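Local structure of alginate lyase (Paenibacillus sp. FPU-7, 6KFN) at residues D239-H244 with P268-A273; I215-N220 with Q252-T257; A180-D185 with N209-F214; G258-L263 with Q285-G290; S198-T203 with R225-Y230. The protein catalyses the eliminative cleavage of alginate, a polysaccharide of mannuronate and guluronate, probably acting mainly on mannuronate linkages. One frame throughout, in Å; residues are numbered along the deposited sequence. Where two conformers were deposited one is given.

Contact 1. Residues D239-H244 with P268-A273; sequences DAFQVH and PYVVNA. With NA (sodium ion), chain C.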
# COMPACT_ATOMS: atom_id res chain seq x y z
N ASP A 239 5.74 9.80 -15.97
CA ASP A 239 4.83 8.86 -16.59
C ASP A 239 3.74 8.56 -15.57
O ASP A 239 3.99 8.61 -14.37
CB ASP A 239 5.51 7.55 -16.97
CG ASP A 239 6.62 7.68 -17.98
OD1 ASP A 239 6.36 8.24 -19.07
OD2 ASP A 239 7.74 7.19 -17.68
N ALA A 240 2.55 8.17 -16.04
CA ALA A 240 1.53 7.68 -15.10
C ALA A 240 1.98 6.35 -14.46
O ALA A 240 2.02 6.20 -13.24
CB ALA A 240 0.18 7.50 -15.78
N PHE A 241 2.27 5.36 -15.33
CA PHE A 241 2.59 4.01 -14.90
C PHE A 241 3.85 3.56 -15.64
O PHE A 241 4.00 3.85 -16.83
CB PHE A 241 1.45 3.03 -15.21
CG PHE A 241 0.08 3.50 -14.75
CD1 PHE A 241 -0.16 3.85 -13.43
CD2 PHE A 241 -0.97 3.59 -15.65
CE1 PHE A 241 -1.41 4.26 -13.01
CE2 PHE A 241 -2.24 3.99 -15.24
CZ PHE A 241 -2.46 4.34 -13.93
N GLN A 242 4.72 2.85 -14.93
CA GLN A 242 5.91 2.26 -15.52
C GLN A 242 5.95 0.78 -15.23
O GLN A 242 5.36 0.30 -14.25
CB GLN A 242 7.18 2.92 -14.96
CG GLN A 242 7.26 4.40 -15.28
CD GLN A 242 8.38 5.12 -14.59
OE1 GLN A 242 9.00 4.62 -13.65
NE2 GLN A 242 8.63 6.34 -15.02
N VAL A 243 6.68 0.06 -16.09
CA VAL A 243 6.98 -1.35 -15.88
C VAL A 243 8.49 -1.49 -16.10
O VAL A 243 9.01 -0.95 -17.08
CB VAL A 243 6.20 -2.28 -16.83
CG1 VAL A 243 6.26 -3.73 -16.35
CG2 VAL A 243 4.74 -1.84 -16.99
N HIS A 244 9.18 -2.18 -15.19
CA HIS A 244 10.64 -2.36 -15.28
C HIS A 244 10.99 -3.80 -15.01
O HIS A 244 10.30 -4.48 -14.25
CB HIS A 244 11.38 -1.48 -14.26
CG HIS A 244 11.35 -0.02 -14.53
ND1 HIS A 244 10.40 0.84 -14.00
CD2 HIS A 244 12.21 0.76 -15.23
CE1 HIS A 244 10.69 2.08 -14.39
NE2 HIS A 244 11.77 2.05 -15.13
N PRO A 268 4.16 12.99 -20.83
CA PRO A 268 4.16 11.76 -20.01
C PRO A 268 3.46 10.60 -20.73
O PRO A 268 2.45 10.79 -21.40
CB PRO A 268 3.38 12.20 -18.77
CG PRO A 268 3.69 13.67 -18.64
CD PRO A 268 3.67 14.17 -20.06
N TYR A 269 3.97 9.39 -20.55
CA TYR A 269 3.29 8.21 -21.07
C TYR A 269 2.25 7.72 -20.07
O TYR A 269 2.39 7.89 -18.85
CB TYR A 269 4.28 7.09 -21.41
CG TYR A 269 4.94 7.33 -22.74
CD1 TYR A 269 6.03 8.20 -22.89
CD2 TYR A 269 4.44 6.75 -23.88
CE1 TYR A 269 6.57 8.45 -24.14
CE2 TYR A 269 4.96 7.00 -25.12
CZ TYR A 269 6.01 7.88 -25.22
OH TYR A 269 6.57 8.18 -26.45
N VAL A 270 1.20 7.07 -20.59
CA VAL A 270 0.29 6.34 -19.75
C VAL A 270 0.94 5.09 -19.19
O VAL A 270 0.94 4.85 -17.98
CB VAL A 270 -1.02 6.04 -20.52
CG1 VAL A 270 -1.97 5.24 -19.64
CG2 VAL A 270 -1.67 7.33 -20.99
N VAL A 271 1.50 4.26 -20.10
CA VAL A 271 2.31 3.10 -19.69
C VAL A 271 3.64 3.18 -20.39
O VAL A 271 3.69 3.14 -21.63
CB VAL A 271 1.64 1.75 -19.98
CG1 VAL A 271 2.56 0.60 -19.52
CG2 VAL A 271 0.27 1.65 -19.34
N ASN A 272 4.71 3.27 -19.61
CA ASN A 272 6.09 3.23 -20.11
C ASN A 272 6.70 1.92 -19.63
O ASN A 272 7.12 1.81 -18.47
CB ASN A 272 6.86 4.44 -19.62
CG ASN A 272 8.23 4.51 -20.21
OD1 ASN A 272 8.59 3.73 -21.11
ND2 ASN A 272 9.01 5.48 -19.74
N ALA A 273 6.70 0.92 -20.52
CA ALA A 273 7.23 -0.40 -20.21
C ALA A 273 8.67 -0.42 -20.71
O ALA A 273 8.91 -0.45 -21.92
CB ALA A 273 6.39 -1.49 -20.87
NA NA C . 10.45 5.50 -11.98
O HOH W 1 8.54 5.51 -10.58
O HOH W 2 11.23 3.46 -11.06
O HOH W 3 12.34 5.52 -13.39
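D239 grips the segment 268-273 with both carboxylate oxygens. D239 OD1 takes the Y269 N-H on its anti lone pair, 3.0 Å from Y269 N. D239 OD2 accepts from N272 ND2 at 3.0 Å in a nearly straight bond (171°). The donor lies above the carboxylate plane, while the acceptor lies in the amide plane of N272. N272 has CG anti to its backbone N (chi1 -175°), which turns the amide to D239. Q242 NE2 gives D239 OD2 a second bond of 2.9 Å. This helps hold the Q242 amide, whose NE2 also reaches D212 OD1. Q242 OE1 binds sodium at 2.4 Å, with Y210 and D212. The backbones pair in parallel, as adjacent coils of the right-handed beta-helix. F241 O accepts from N272 N (2.9 Å), and N272 O from V243 N (3.0 Å). At the corner, Y269 O accepts from A240 N (2.8 Å). On the other face V243 CG2 meets V271 CG1 at 4.1 Å, and V271 CG2 lies at the F241 ring edge.

Contact 2. Residues I215-N220 with Q252-T257; sequences IDVKGN and QNATFT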
# COMPACT_ATOMS: atom_id res chain seq x y z
N ILE A 215 2.60 4.50 -10.26
CA ILE A 215 2.86 3.10 -9.99
C ILE A 215 4.10 2.71 -10.78
O ILE A 215 4.27 3.11 -11.94
CB ILE A 215 1.67 2.18 -10.42
CG1 ILE A 215 0.37 2.67 -9.77
CG2 ILE A 215 1.98 0.73 -10.06
CD1 ILE A 215 -0.85 1.85 -10.13
N ASP A 216 4.97 1.91 -10.17
CA ASP A 216 6.03 1.19 -10.87
C ASP A 216 5.77 -0.29 -10.66
O ASP A 216 5.63 -0.74 -9.53
CB ASP A 216 7.42 1.57 -10.38
CG ASP A 216 8.55 1.10 -11.29
OD1 ASP A 216 8.25 0.66 -12.43
OD2 ASP A 216 9.71 1.22 -10.84
N VAL A 217 5.70 -1.02 -11.77
CA VAL A 217 5.39 -2.46 -11.76
C VAL A 217 6.66 -3.21 -12.11
O VAL A 217 7.12 -3.16 -13.25
CB VAL A 217 4.29 -2.84 -12.74
CG1 VAL A 217 4.00 -4.33 -12.63
CG2 VAL A 217 3.03 -2.01 -12.52
N LYS A 218 7.21 -3.85 -11.12
CA LYS A 218 8.38 -4.74 -11.29
C LYS A 218 8.06 -6.23 -11.06
O LYS A 218 8.82 -7.23 -11.36
CB LYS A 218 9.53 -4.28 -10.41
CG LYS A 218 10.24 -3.08 -10.99
CD LYS A 218 10.95 -2.26 -9.98
CE LYS A 218 9.92 -1.56 -9.16
NZ LYS A 218 10.39 -0.27 -8.61
N GLY A 219 6.86 -6.51 -10.45
CA GLY A 219 6.34 -7.86 -10.32
C GLY A 219 5.65 -8.32 -11.59
O GLY A 219 5.62 -7.61 -12.60
N ASN A 220 5.12 -9.54 -11.51
CA ASN A 220 4.44 -10.18 -12.63
C ASN A 220 2.94 -10.26 -12.38
O ASN A 220 2.46 -10.26 -11.24
CB ASN A 220 4.98 -11.58 -12.90
CG ASN A 220 6.36 -11.52 -13.55
OD1 ASN A 220 6.91 -10.45 -13.79
ND2 ASN A 220 6.91 -12.68 -13.83
N GLN A 252 6.73 -8.63 -16.07
CA GLN A 252 6.06 -9.29 -17.17
C GLN A 252 4.56 -9.35 -16.97
O GLN A 252 4.06 -9.53 -15.84
CB GLN A 252 6.60 -10.70 -17.40
CG GLN A 252 8.10 -10.73 -17.66
CD GLN A 252 8.50 -9.98 -18.90
OE1 GLN A 252 7.94 -10.11 -19.98
NE2 GLN A 252 9.52 -9.14 -18.77
N ASN A 253 3.84 -9.30 -18.08
CA ASN A 253 2.40 -9.52 -18.09
C ASN A 253 1.68 -8.57 -17.14
O ASN A 253 0.80 -8.98 -16.39
CB ASN A 253 2.04 -10.98 -17.80
CG ASN A 253 0.58 -11.27 -18.07
OD1 ASN A 253 0.01 -10.79 -19.08
ND2 ASN A 253 -0.04 -12.06 -17.21
N ALA A 254 2.03 -7.29 -17.17
CA ALA A 254 1.26 -6.27 -16.47
C ALA A 254 0.06 -5.87 -17.34
O ALA A 254 0.22 -5.70 -18.54
CB ALA A 254 2.12 -5.03 -16.23
N THR A 255 -1.11 -5.77 -16.77
CA THR A 255 -2.31 -5.42 -17.51
C THR A 255 -2.85 -4.09 -16.99
O THR A 255 -3.03 -3.93 -15.79
CB THR A 255 -3.37 -6.51 -17.37
OG1 THR A 255 -2.87 -7.73 -17.87
CG2 THR A 255 -4.67 -6.13 -18.07
N PHE A 256 -3.14 -3.16 -17.91
CA PHE A 256 -3.66 -1.84 -17.58
C PHE A 256 -4.95 -1.64 -18.35
O PHE A 256 -4.92 -1.47 -19.57
CB PHE A 256 -2.67 -0.74 -17.99
CG PHE A 256 -1.36 -0.80 -17.25
CD1 PHE A 256 -0.31 -1.59 -17.70
CD2 PHE A 256 -1.17 -0.05 -16.08
CE1 PHE A 256 0.89 -1.64 -17.01
CE2 PHE A 256 0.04 -0.11 -15.39
CZ PHE A 256 1.07 -0.89 -15.86
N THR A 257 -6.08 -1.66 -17.65
CA THR A 257 -7.36 -1.50 -18.32
C THR A 257 -8.22 -0.47 -17.61
O THR A 257 -8.31 -0.43 -16.39
CB THR A 257 -8.13 -2.79 -18.49
OG1 THR A 257 -8.36 -3.35 -17.23
CG2 THR A 257 -7.38 -3.77 -19.34
O HOH W 4 3.13 -7.38 -14.02
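Across the interior of the right-handed beta-helix, V217 on one wall faces A254 and F256 on another. The two methyls of V217 divide the work. CG1, anti to the backbone N (chi1 -178°), meets A254 CB at 4.1 Å. CG2 touches the far end of F256, with CZ 4.0 Å away; the valine and the ring come from opposite directions, and the methyl approaches obliquely. The F256 ring also meets F241, so this contact is part of the apolar core inside the beta-helix. Strands 215-217 and 254-257 belong to different sheets of the solenoid, so side chains and not paired backbones join them here.

Beyond the strand ends the contact turns polar. N220 OD1 accepts the backbone N-H of Q252, with 2.9 Å between OD1 and Q252 N and an angle of 158° at the hydrogen. The donor stands 48° out of the carbonyl plane and is not on a lone pair. N220 ND2 binds G249 O, so both ends of this amide are held. N220 CA makes a CH...O contact of 3.3 Å with Q252 O. A water donates to G219 O at 2.9 Å and to Q252 O at 3.0 Å, bridging the two turns. The Q252 side chain runs beside N220 with the amide planes almost perpendicular, and its OE1 is bonded to T278 OG1.

Contact 3. Residues A180-D185 with N209-F214; sequences AAEHID and NYADSF. With NA (sodium ion), chain C; NA (sodium ion), chain B.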
# COMPACT_ATOMS: atom_id res chain seq x y z
N ALA A 180 5.69 10.75 -1.08
CA ALA A 180 6.92 11.25 -1.66
C ALA A 180 7.47 10.35 -2.76
O ALA A 180 8.18 10.85 -3.66
CB ALA A 180 8.00 11.42 -0.59
N ALA A 181 7.26 9.05 -2.69
CA ALA A 181 7.71 8.13 -3.72
C ALA A 181 6.50 7.65 -4.52
O ALA A 181 5.49 8.34 -4.57
CB ALA A 181 8.59 7.02 -3.13
N GLU A 182 6.62 6.49 -5.19
CA GLU A 182 5.45 6.03 -5.92
C GLU A 182 4.28 5.86 -4.97
O GLU A 182 4.43 5.44 -3.82
CB GLU A 182 5.67 4.68 -6.62
CG GLU A 182 6.76 4.67 -7.67
CD GLU A 182 8.14 4.35 -7.15
OE1 GLU A 182 8.37 4.25 -5.95
OE2 GLU A 182 9.02 4.19 -8.08
N HIS A 183 3.08 6.08 -5.49
CA HIS A 183 1.88 5.68 -4.74
C HIS A 183 1.88 4.20 -4.48
O HIS A 183 1.55 3.77 -3.37
CB HIS A 183 0.62 6.17 -5.46
CG HIS A 183 0.46 7.64 -5.35
ND1 HIS A 183 -0.73 8.28 -5.64
CD2 HIS A 183 1.31 8.58 -4.86
CE1 HIS A 183 -0.55 9.57 -5.42
NE2 HIS A 183 0.67 9.79 -4.97
N ILE A 184 2.24 3.40 -5.48
CA ILE A 184 2.32 1.96 -5.34
C ILE A 184 3.59 1.49 -6.06
O ILE A 184 3.78 1.77 -7.24
CB ILE A 184 1.12 1.21 -5.88
CG1 ILE A 184 -0.18 1.80 -5.28
CG2 ILE A 184 1.22 -0.29 -5.60
CD1 ILE A 184 -1.43 1.35 -5.94
N ASP A 185 4.45 0.76 -5.33
CA ASP A 185 5.68 0.18 -5.89
C ASP A 185 5.54 -1.32 -5.74
O ASP A 185 5.50 -1.83 -4.63
CB ASP A 185 6.89 0.74 -5.18
CG ASP A 185 8.21 0.41 -5.85
OD1 ASP A 185 8.21 -0.24 -6.87
OD2 ASP A 185 9.25 0.89 -5.30
N ASN A 209 14.96 8.85 -5.74
CA ASN A 209 15.14 7.39 -5.81
C ASN A 209 14.25 6.78 -6.89
O ASN A 209 13.57 5.77 -6.68
CB ASN A 209 14.94 6.68 -4.47
CG ASN A 209 15.41 5.25 -4.47
OD1 ASN A 209 16.34 4.87 -5.20
ND2 ASN A 209 14.82 4.44 -3.60
N TYR A 210 14.26 7.48 -8.06
CA TYR A 210 13.57 7.06 -9.29
C TYR A 210 12.06 7.09 -9.23
O TYR A 210 11.41 6.57 -10.14
CB TYR A 210 14.07 5.69 -9.80
CG TYR A 210 15.55 5.51 -9.85
CD1 TYR A 210 16.27 6.02 -10.92
CD2 TYR A 210 16.24 4.84 -8.84
CE1 TYR A 210 17.65 5.86 -11.00
CE2 TYR A 210 17.62 4.66 -8.92
CZ TYR A 210 18.30 5.18 -9.99
OH TYR A 210 19.66 5.01 -10.06
N ALA A 211 11.51 7.67 -8.21
CA ALA A 211 10.08 7.60 -7.95
C ALA A 211 9.39 8.75 -8.68
O ALA A 211 9.29 9.88 -8.18
CB ALA A 211 9.79 7.64 -6.46
N ASP A 212 8.94 8.46 -9.89
CA ASP A 212 8.52 9.49 -10.84
C ASP A 212 7.28 9.05 -11.62
O ASP A 212 7.01 9.56 -12.71
CB ASP A 212 9.67 9.91 -11.74
CG ASP A 212 10.23 8.80 -12.62
OD1 ASP A 212 9.69 7.69 -12.65
OD2 ASP A 212 11.28 9.08 -13.25
N SER A 213 6.49 8.16 -11.03
CA SER A 213 5.24 7.71 -11.61
C SER A 213 4.29 7.37 -10.46
O SER A 213 4.71 7.19 -9.32
CB SER A 213 5.44 6.50 -12.52
OG SER A 213 5.96 5.39 -11.79
N PHE A 214 2.99 7.25 -10.77
CA PHE A 214 2.04 6.80 -9.75
C PHE A 214 2.35 5.38 -9.28
O PHE A 214 2.27 5.07 -8.09
CB PHE A 214 0.59 6.83 -10.25
CG PHE A 214 0.10 8.16 -10.79
CD1 PHE A 214 0.08 9.32 -10.01
CD2 PHE A 214 -0.40 8.22 -12.08
CE1 PHE A 214 -0.40 10.51 -10.55
CE2 PHE A 214 -0.89 9.40 -12.59
CZ PHE A 214 -0.90 10.54 -11.83
NA NA C . 10.45 5.50 -11.98
NA NA B . 10.27 3.09 -4.82
O HOH W 1 8.54 5.51 -10.58
O HOH W 5 11.12 3.21 -7.04
O HOH W 6 11.48 5.15 -4.57
O HOH W 7 12.18 1.81 -4.02
O HOH W 2 11.23 3.46 -11.06
O HOH W 3 12.34 5.52 -13.39
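A single ordered water is gripped by E182, D212, S213 and a sodium ion. It donates to E182 OE2 (2.9 Å) and to S213 OG (2.9 Å), and accepts from D212 N (3.1 Å). S213 OG is also bonded to I215 O. The water ligates the sodium held by D212 OD1, Y210 O and Q242. E182 OE1 binds the second sodium at 2.5 Å, together with D185 OD2 and E147. One carboxylate thus binds one ion directly and reaches the other through water. The E182 chain bends at chi2 (88°), which brings the carboxylate against A211, with E182 CD 3.7 Å from A211 CB. Packing is close beside it, where A181 CB and A211 CB are 3.6 Å apart. F214 O accepts the N-H of I184 (3.1 Å from I184 N). The loop 209-214 leads into strand 215-217, the neighbour of strand 184-186 in the parallel sheet of the beta-helix. F214 rests on A240 of the next coil, and I184 on I175 of strand 174-175.

Contact 4. Residues G258-L263 with Q285-G290; sequences GNTVYL and QRYPAG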
# COMPACT_ATOMS: atom_id res chain seq x y z
N GLY A 258 -8.92 0.35 -18.40
CA GLY A 258 -9.96 1.19 -17.86
C GLY A 258 -9.48 2.30 -16.95
O GLY A 258 -10.30 2.81 -16.17
N ASN A 259 -8.22 2.69 -17.01
CA ASN A 259 -7.70 3.75 -16.15
C ASN A 259 -7.89 5.10 -16.86
O ASN A 259 -7.88 5.15 -18.08
CB ASN A 259 -6.20 3.53 -15.87
CG ASN A 259 -5.95 2.21 -15.19
OD1 ASN A 259 -6.22 2.05 -14.01
ND2 ASN A 259 -5.43 1.24 -15.94
N THR A 260 -8.00 6.16 -16.08
CA THR A 260 -8.08 7.51 -16.58
C THR A 260 -7.00 8.33 -15.92
O THR A 260 -6.91 8.34 -14.68
CB THR A 260 -9.46 8.12 -16.32
OG1 THR A 260 -10.45 7.33 -16.96
CG2 THR A 260 -9.52 9.55 -16.86
N VAL A 261 -6.18 8.98 -16.71
CA VAL A 261 -5.09 9.77 -16.19
C VAL A 261 -5.09 11.16 -16.77
O VAL A 261 -5.25 11.37 -17.97
CB VAL A 261 -3.73 9.05 -16.36
CG1 VAL A 261 -3.69 7.76 -15.52
CG2 VAL A 261 -3.41 8.74 -17.82
N TYR A 262 -4.85 12.13 -15.88
CA TYR A 262 -4.83 13.55 -16.18
C TYR A 262 -3.38 14.00 -16.02
O TYR A 262 -2.89 14.19 -14.90
CB TYR A 262 -5.78 14.31 -15.23
CG TYR A 262 -7.21 13.90 -15.36
CD1 TYR A 262 -8.05 14.49 -16.30
CD2 TYR A 262 -7.74 12.88 -14.57
CE1 TYR A 262 -9.35 14.08 -16.47
CE2 TYR A 262 -9.03 12.45 -14.73
CZ TYR A 262 -9.86 13.06 -15.67
OH TYR A 262 -11.15 12.66 -15.86
N LEU A 263 -2.69 14.12 -17.16
CA LEU A 263 -1.25 14.27 -17.22
C LEU A 263 -0.76 15.64 -17.66
O LEU A 263 0.44 15.82 -17.84
CB LEU A 263 -0.63 13.17 -18.09
CG LEU A 263 -0.91 11.75 -17.58
CD1 LEU A 263 -0.32 10.72 -18.55
CD2 LEU A 263 -0.45 11.51 -16.17
N GLN A 285 -7.86 6.06 -20.75
CA GLN A 285 -8.16 7.41 -21.22
C GLN A 285 -7.11 8.36 -20.69
O GLN A 285 -6.82 8.37 -19.51
CB GLN A 285 -9.54 7.83 -20.74
CG GLN A 285 -10.68 7.03 -21.33
CD GLN A 285 -12.06 7.42 -20.78
OE1 GLN A 285 -12.79 6.57 -20.28
NE2 GLN A 285 -12.41 8.70 -20.89
N ARG A 286 -6.57 9.17 -21.59
CA ARG A 286 -5.52 10.14 -21.27
C ARG A 286 -6.05 11.55 -21.53
O ARG A 286 -6.64 11.79 -22.60
CB ARG A 286 -4.30 9.92 -22.16
CG ARG A 286 -3.06 10.69 -21.73
CD ARG A 286 -2.08 10.87 -22.87
NE ARG A 286 -0.77 11.31 -22.41
CZ ARG A 286 -0.49 12.55 -22.06
NH1 ARG A 286 0.71 12.86 -21.66
NH2 ARG A 286 -1.39 13.50 -22.06
N TYR A 287 -5.77 12.47 -20.63
CA TYR A 287 -6.04 13.88 -20.81
C TYR A 287 -4.75 14.64 -20.54
O TYR A 287 -4.08 14.35 -19.55
CB TYR A 287 -7.09 14.35 -19.81
CG TYR A 287 -8.41 13.71 -19.99
CD1 TYR A 287 -8.75 12.50 -19.39
CD2 TYR A 287 -9.38 14.32 -20.75
CE1 TYR A 287 -9.98 11.96 -19.53
CE2 TYR A 287 -10.63 13.76 -20.89
CZ TYR A 287 -10.90 12.60 -20.28
OH TYR A 287 -12.15 12.01 -20.39
N PRO A 288 -4.41 15.67 -21.32
CA PRO A 288 -4.94 15.96 -22.66
C PRO A 288 -4.50 14.83 -23.62
O PRO A 288 -3.95 13.80 -23.21
CB PRO A 288 -4.25 17.28 -22.99
CG PRO A 288 -2.89 17.15 -22.34
CD PRO A 288 -3.21 16.49 -21.02
N ALA A 289 -4.71 15.04 -24.91
CA ALA A 289 -4.10 14.15 -25.89
C ALA A 289 -2.59 14.13 -25.69
O ALA A 289 -1.97 15.14 -25.33
CB ALA A 289 -4.41 14.67 -27.29
N GLY A 290 -1.97 12.98 -25.93
CA GLY A 290 -0.53 12.91 -25.80
C GLY A 290 -0.05 11.48 -25.80
O GLY A 290 -0.74 10.58 -26.30
O HOH W 8 -10.85 4.80 -19.02
O HOH W 9 -12.89 8.22 -17.58
O HOH W 10 -13.25 13.39 -17.46
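V261 and Y287 lie on parallel strands 10° apart in direction, and V261 bonds on both sides of R286. V261 N donates to Q285 O (2.9 Å), and V261 O accepts from Y287 N (2.9 Å). The pairing extends past each end through Q285 N to N259 O and L263 N to Y287 O. These are adjacent coils of the beta-helix, near its C-terminal end.

On the outer face the Y262 and Y287 rings lie side by side, pointing the same way. Their planes are 13° apart and the centroids 4.8 Å apart, but the offset leaves little ring over ring. Y262 CE1 sits over the Y287 face, 3.4 Å from its CD1. T260 CG2 comes in at the edge of the same ring, 3.6 Å from Y287 CE1. The Y262 ring also meets that of Y230, the planes about 10° apart, so the row of tyrosines continues onto the preceding coil.

On the V261 side, L263, just past the strand, crosses R286 at about a right angle. Its CD1 lies over one face of the guanidinium and G290 CA over the opposite one, each toward the rim. R286 NH2 donates to P288 O at 2.8 Å, in the guanidinium plane. NH1 binds P268 O and Q265 O, and NE binds N291 O. Carbonyl oxygens thus take its N-H groups, and their dipoles probably stabilise the positive charge.

Contact 5. Residues S198-T203 with R225-Y230; sequences SVFNGT and RNNIGY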
# COMPACT_ATOMS: atom_id res chain seq x y z
N SER A 198 -9.03 2.89 -7.60
CA SER A 198 -8.29 3.75 -6.70
C SER A 198 -8.05 5.12 -7.35
O SER A 198 -8.25 5.31 -8.55
CB SER A 198 -7.00 3.06 -6.26
OG SER A 198 -7.31 1.91 -5.46
N VAL A 199 -7.63 6.08 -6.51
CA VAL A 199 -7.44 7.46 -6.94
C VAL A 199 -6.08 7.92 -6.46
O VAL A 199 -5.77 7.82 -5.26
CB VAL A 199 -8.54 8.40 -6.43
CG1 VAL A 199 -8.28 9.84 -6.93
CG2 VAL A 199 -9.91 7.91 -6.87
N PHE A 200 -5.27 8.44 -7.39
CA PHE A 200 -3.90 8.86 -7.13
C PHE A 200 -3.82 10.38 -7.24
O PHE A 200 -3.99 10.93 -8.33
CB PHE A 200 -2.95 8.20 -8.12
CG PHE A 200 -3.16 6.72 -8.26
CD1 PHE A 200 -3.28 5.89 -7.13
CD2 PHE A 200 -3.30 6.14 -9.51
CE1 PHE A 200 -3.54 4.53 -7.28
CE2 PHE A 200 -3.53 4.77 -9.65
CZ PHE A 200 -3.67 3.97 -8.54
N ASN A 201 -3.54 11.05 -6.12
CA ASN A 201 -3.29 12.49 -6.10
C ASN A 201 -1.78 12.66 -6.12
O ASN A 201 -1.10 12.49 -5.11
CB ASN A 201 -3.91 13.12 -4.86
CG ASN A 201 -3.65 14.61 -4.79
OD1 ASN A 201 -2.75 15.12 -5.47
ND2 ASN A 201 -4.40 15.29 -3.96
N GLY A 202 -1.25 12.96 -7.30
CA GLY A 202 0.19 13.01 -7.51
C GLY A 202 0.93 14.17 -6.88
O GLY A 202 2.16 14.17 -6.89
N THR A 203 0.21 15.16 -6.35
CA THR A 203 0.89 16.25 -5.66
C THR A 203 1.77 15.66 -4.56
O THR A 203 1.30 14.85 -3.77
CB THR A 203 -0.14 17.23 -5.12
OG1 THR A 203 -0.92 17.72 -6.22
CG2 THR A 203 0.51 18.37 -4.35
N ARG A 225 -6.46 -1.70 -12.86
CA ARG A 225 -7.73 -1.51 -13.53
C ARG A 225 -8.61 -0.45 -12.87
O ARG A 225 -8.76 -0.39 -11.66
CB ARG A 225 -8.51 -2.84 -13.64
CG ARG A 225 -8.87 -3.49 -12.35
CD ARG A 225 -9.58 -4.81 -12.57
NE ARG A 225 -9.88 -5.50 -11.31
CZ ARG A 225 -9.88 -6.80 -11.14
NH1 ARG A 225 -9.60 -7.62 -12.14
NH2 ARG A 225 -10.13 -7.27 -9.95
N ASN A 226 -9.21 0.38 -13.72
CA ASN A 226 -10.29 1.27 -13.28
C ASN A 226 -9.83 2.26 -12.21
O ASN A 226 -10.61 2.61 -11.31
CB ASN A 226 -11.51 0.46 -12.83
CG ASN A 226 -11.92 -0.50 -13.91
OD1 ASN A 226 -11.86 -0.19 -15.11
ND2 ASN A 226 -12.18 -1.76 -13.53
N ASN A 227 -8.61 2.76 -12.34
CA ASN A 227 -8.06 3.77 -11.44
C ASN A 227 -8.07 5.14 -12.12
O ASN A 227 -8.13 5.23 -13.33
CB ASN A 227 -6.64 3.42 -11.04
CG ASN A 227 -6.56 2.03 -10.42
OD1 ASN A 227 -7.05 1.79 -9.33
ND2 ASN A 227 -5.92 1.10 -11.14
N ILE A 228 -7.97 6.18 -11.29
CA ILE A 228 -7.86 7.56 -11.77
C ILE A 228 -6.60 8.17 -11.19
O ILE A 228 -6.39 8.10 -9.97
CB ILE A 228 -9.09 8.40 -11.34
CG1 ILE A 228 -10.37 7.80 -11.88
CG2 ILE A 228 -8.90 9.85 -11.80
CD1 ILE A 228 -11.65 8.41 -11.27
N GLY A 229 -5.76 8.75 -12.05
CA GLY A 229 -4.56 9.43 -11.60
C GLY A 229 -4.53 10.89 -12.00
O GLY A 229 -4.81 11.22 -13.16
N TYR A 230 -4.17 11.74 -11.04
CA TYR A 230 -4.06 13.18 -11.23
C TYR A 230 -2.61 13.60 -11.06
O TYR A 230 -2.07 13.57 -9.94
CB TYR A 230 -4.93 13.93 -10.20
CG TYR A 230 -6.39 13.64 -10.30
CD1 TYR A 230 -7.16 14.21 -11.29
CD2 TYR A 230 -7.04 12.81 -9.39
CE1 TYR A 230 -8.52 13.98 -11.38
CE2 TYR A 230 -8.40 12.59 -9.45
CZ TYR A 230 -9.15 13.19 -10.45
OH TYR A 230 -10.50 12.99 -10.57
O HOH W 11 -10.99 4.99 -9.56
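F200 and N227 form the buried, inward side of this contact. The F200 ring crosses N227 obliquely, with CE2 3.7 Å from N227 CB. It also lies beside G229 CA and I228 O. N227 OD1 accepts the N-H of S198, 2.9 Å from S198 N, in the carbonyl plane and on a lone pair. ND2 of N227 binds V195 O, which satisfies the buried amide. Backbone bonds of parallel strands run between the two sides, F200 N to I228 O (2.8 Å) and F200 O to Y230 N (2.8 Å). They join successive coils of the right-handed beta-helix. The outer side, with V199, I228 and Y230, is partly exposed to solvent. Here V199 CG1 reaches the edge of the Y230 ring, 3.7 Å from CE2. Water fills in at one end, donating to S198 O (2.9 Å) and N226 O (3.0 Å). At the other end N201 OD1 accepts from T203 N in an Asx turn.

How the contacts relate
All five contacts lie on neighbouring coils of the C-terminal half of the beta-helix. Contacts 1, 2 and 3 reach the ten-strand parallel sheet. The centres of contacts 1 and 3 are about 11 Å apart, and they share one sodium ion with its waters. Contacts 4 and 5, also about 11 Å apart, lie on another wall, where strand 223-230 pairs with strand 260-262. Contact 2 spans the interior between walls. Its D216 reaches H244 of contact 1, and I215 touches F200 of contact 5. Along the chain, contact 3 closes before contacts 1, 2 and 4 open. It alternates with contact 5, as contacts 1 and 2 do, because each joins one coil to a later one. Both sodium sites lie along the ten-strand wall.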